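Local coordinates for uncharacterized protein (Magnetospirillum magneticum AMB-1, PDB 5MU5) that probably transfers a glycosyl group to flagellin as a Maf glycosyltransferase, a modification involved in formation of the bacterial flagellum, at residues Q559-H564 and I624-F629. Sequence-based numbering, arbitrary orientation.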
loop_
_atom_site.group_PDB
_atom_site.type_symbol
_atom_site.label_atom_id
_atom_site.label_comp_id
_atom_site.label_asym_id
_atom_site.label_seq_id
_atom_site.Cartn_x
_atom_site.Cartn_y
_atom_site.Cartn_z
ATOM N N GLN A 559 4.877 20.831 17.143
ATOM C CA GLN A 559 4.173 22.106 17.242
ATOM C C GLN A 559 2.675 21.963 16.928
ATOM O O GLN A 559 1.825 22.587 17.578
ATOM C CB GLN A 559 4.817 23.117 16.284
ATOM C CG GLN A 559 4.252 24.528 16.374
ATOM C CD GLN A 559 4.437 25.126 17.756
ATOM O OE1 GLN A 559 5.477 24.947 18.381
ATOM N NE2 GLN A 559 3.427 25.831 18.242
ATOM N N ALA A 560 2.364 21.137 15.929
ATOM C CA ALA A 560 0.980 20.842 15.549
ATOM C C ALA A 560 0.220 20.239 16.715
ATOM O O ALA A 560 -0.894 20.638 16.993
ATOM C CB ALA A 560 0.948 19.890 14.366
ATOM N N MET A 561 0.830 19.277 17.398
ATOM C CA MET A 561 0.231 18.681 18.597
ATOM C C MET A 561 -0.029 19.759 19.672
ATOM O O MET A 561 -1.107 19.787 20.266
ATOM C CB MET A 561 1.133 17.541 19.124
ATOM C CG MET A 561 0.782 17.002 20.498
ATOM S SD MET A 561 -0.885 16.304 20.558
ATOM C CE MET A 561 -0.574 14.751 19.711
ATOM N N ASP A 562 0.930 20.658 19.907
ATOM C CA ASP A 562 0.720 21.756 20.882
ATOM C C ASP A 562 -0.401 22.695 20.457
ATOM O O ASP A 562 -1.169 23.142 21.288
ATOM C CB ASP A 562 1.984 22.609 21.114
ATOM C CG ASP A 562 3.005 21.928 22.007
ATOM O OD1 ASP A 562 2.670 20.913 22.655
ATOM O OD2 ASP A 562 4.164 22.400 22.055
ATOM N N ASP A 563 -0.488 23.004 19.175
ATOM C CA ASP A 563 -1.511 23.928 18.712
ATOM C C ASP A 563 -2.892 23.288 18.671
ATOM O O ASP A 563 -3.877 23.991 18.786
ATOM C CB ASP A 563 -1.171 24.464 17.312
ATOM C CG ASP A 563 0.119 25.272 17.281
ATOM O OD1 ASP A 563 0.501 25.851 18.320
ATOM O OD2 ASP A 563 0.750 25.342 16.208
ATOM N N HIS A 564 -2.984 21.971 18.508
ATOM C CA HIS A 564 -4.299 21.368 18.290
ATOM C C HIS A 564 -4.716 20.259 19.242
ATOM O O HIS A 564 -5.760 19.624 19.033
ATOM C CB HIS A 564 -4.410 20.928 16.840
ATOM C CG HIS A 564 -4.205 22.053 15.885
ATOM N ND1 HIS A 564 -5.111 23.083 15.759
ATOM C CD2 HIS A 564 -3.172 22.359 15.065
ATOM C CE1 HIS A 564 -4.667 23.956 14.872
ATOM N NE2 HIS A 564 -3.489 23.544 14.441
ATOM N N ILE A 624 -1.620 14.159 28.688
ATOM C CA ILE A 624 -0.727 12.997 28.643
ATOM C C ILE A 624 -0.256 12.687 27.228
ATOM O O ILE A 624 0.933 12.417 26.995
ATOM C CB ILE A 624 -1.416 11.767 29.241
ATOM C CG1 ILE A 624 -1.465 11.927 30.768
ATOM C CG2 ILE A 624 -0.667 10.488 28.874
ATOM C CD1 ILE A 624 -2.310 10.898 31.485
ATOM N N ILE A 625 -1.193 12.694 26.287
ATOM C CA ILE A 625 -0.879 12.407 24.898
ATOM C C ILE A 625 0.086 13.450 24.329
ATOM O O ILE A 625 1.031 13.110 23.610
ATOM C CB ILE A 625 -2.166 12.396 24.059
ATOM C CG1 ILE A 625 -2.946 11.139 24.372
ATOM C CG2 ILE A 625 -1.868 12.432 22.569
ATOM C CD1 ILE A 625 -4.373 11.229 23.936
ATOM N N ARG A 626 -0.158 14.710 24.669
ATOM C CA ARG A 626 0.657 15.798 24.182
ATOM C C ARG A 626 2.072 15.623 24.679
ATOM O O ARG A 626 3.023 15.684 23.917
ATOM C CB ARG A 626 0.101 17.142 24.653
ATOM C CG ARG A 626 0.753 18.360 24.012
ATOM C CD ARG A 626 0.522 19.634 24.827
ATOM N NE ARG A 626 1.098 19.462 26.152
ATOM C CZ ARG A 626 2.406 19.456 26.428
ATOM N NH1 ARG A 626 3.315 19.636 25.476
ATOM N NH2 ARG A 626 2.811 19.241 27.671
ATOM N N ASP A 627 2.199 15.374 25.964
ATOM C CA ASP A 627 3.511 15.293 26.580
ATOM C C ASP A 627 4.317 14.087 26.062
ATOM O O ASP A 627 5.489 14.223 25.738
ATOM C CB ASP A 627 3.353 15.205 28.091
ATOM C CG ASP A 627 4.657 15.304 28.804
ATOM O OD1 ASP A 627 5.481 16.147 28.410
ATOM O OD2 ASP A 627 4.864 14.543 29.763
ATOM N N GLU A 628 3.679 12.919 25.988
ATOM C CA GLU A 628 4.335 11.725 25.472
ATOM C C GLU A 628 4.612 11.832 23.984
ATOM O O GLU A 628 5.613 11.315 23.513
ATOM C CB GLU A 628 3.522 10.476 25.772
ATOM C CG GLU A 628 3.470 10.154 27.260
ATOM C CD GLU A 628 4.825 9.785 27.871
ATOM O OE1 GLU A 628 5.766 9.415 27.117
ATOM O OE2 GLU A 628 4.944 9.855 29.126
ATOM N N PHE A 629 3.744 12.510 23.244
ATOM C CA PHE A 629 3.996 12.708 21.829
ATOM C C PHE A 629 5.305 13.490 21.657
ATOM O O PHE A 629 6.109 13.153 20.793
ATOM C CB PHE A 629 2.812 13.413 21.180
ATOM C CG PHE A 629 2.853 13.436 19.679
ATOM C CD1 PHE A 629 2.466 12.319 18.941
ATOM C CD2 PHE A 629 3.239 14.592 18.994
ATOM C CE1 PHE A 629 2.489 12.333 17.551
ATOM C CE2 PHE A 629 3.256 14.614 17.600
ATOM C CZ PHE A 629 2.884 13.480 16.878
#
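M561 lays its terminal methyl over one face of the F629 ring, CE standing 3.9 Å from the ring centroid and 22° off the normal, a CH-pi contact displaced toward the CG side of the ring. The sulfur sits farther out and oblique, adding a Met-aromatic component. Earlier in the same side chain, CB of M561 reaches CD2 of F629 at 3.6 Å, and CG of M561 packs against CG of R626 at 3.8 Å. CB of M561 points toward the partner; with CG anti to the backbone N (chi1 169°), bends at chi2 and chi3 carry CE on to CG2 of I625, 3.9 Å away.

Beside this apolar patch, NH1 of R626 donates to OD1 of D562 at 3.2 Å in a salt bridge. The carboxylate oxygen lies near the guanidinium plane and is approached on its syn side, somewhat out of the carboxylate plane, but the two planes are turned 45° apart, and a single N-H makes the link. NE of R626 pairs with E623, one turn back on its own helix, so the arginine is shared between two acids; OD1 of D562 also takes a weak bond from H630.

Segments 559-564 and 624-629, on helices 546-564 and 618-646 of the Maf helical bundle, run nearly antiparallel, their short axes 9.8 Å apart at closest approach. Y605 of helix 589-609 touches M561, I625 and F629, while L571 of helix 568-579 also meets M561. A leucine in place of R626 would probably cost D562 its salt bridge across the interface, leaving the weak bond with H630, and take from E623 the guanidinium it pairs with. The chemistry is thus divided: a buried thioether-aromatic core joins the helices, and a partly exposed, shared salt bridge ties them along its border.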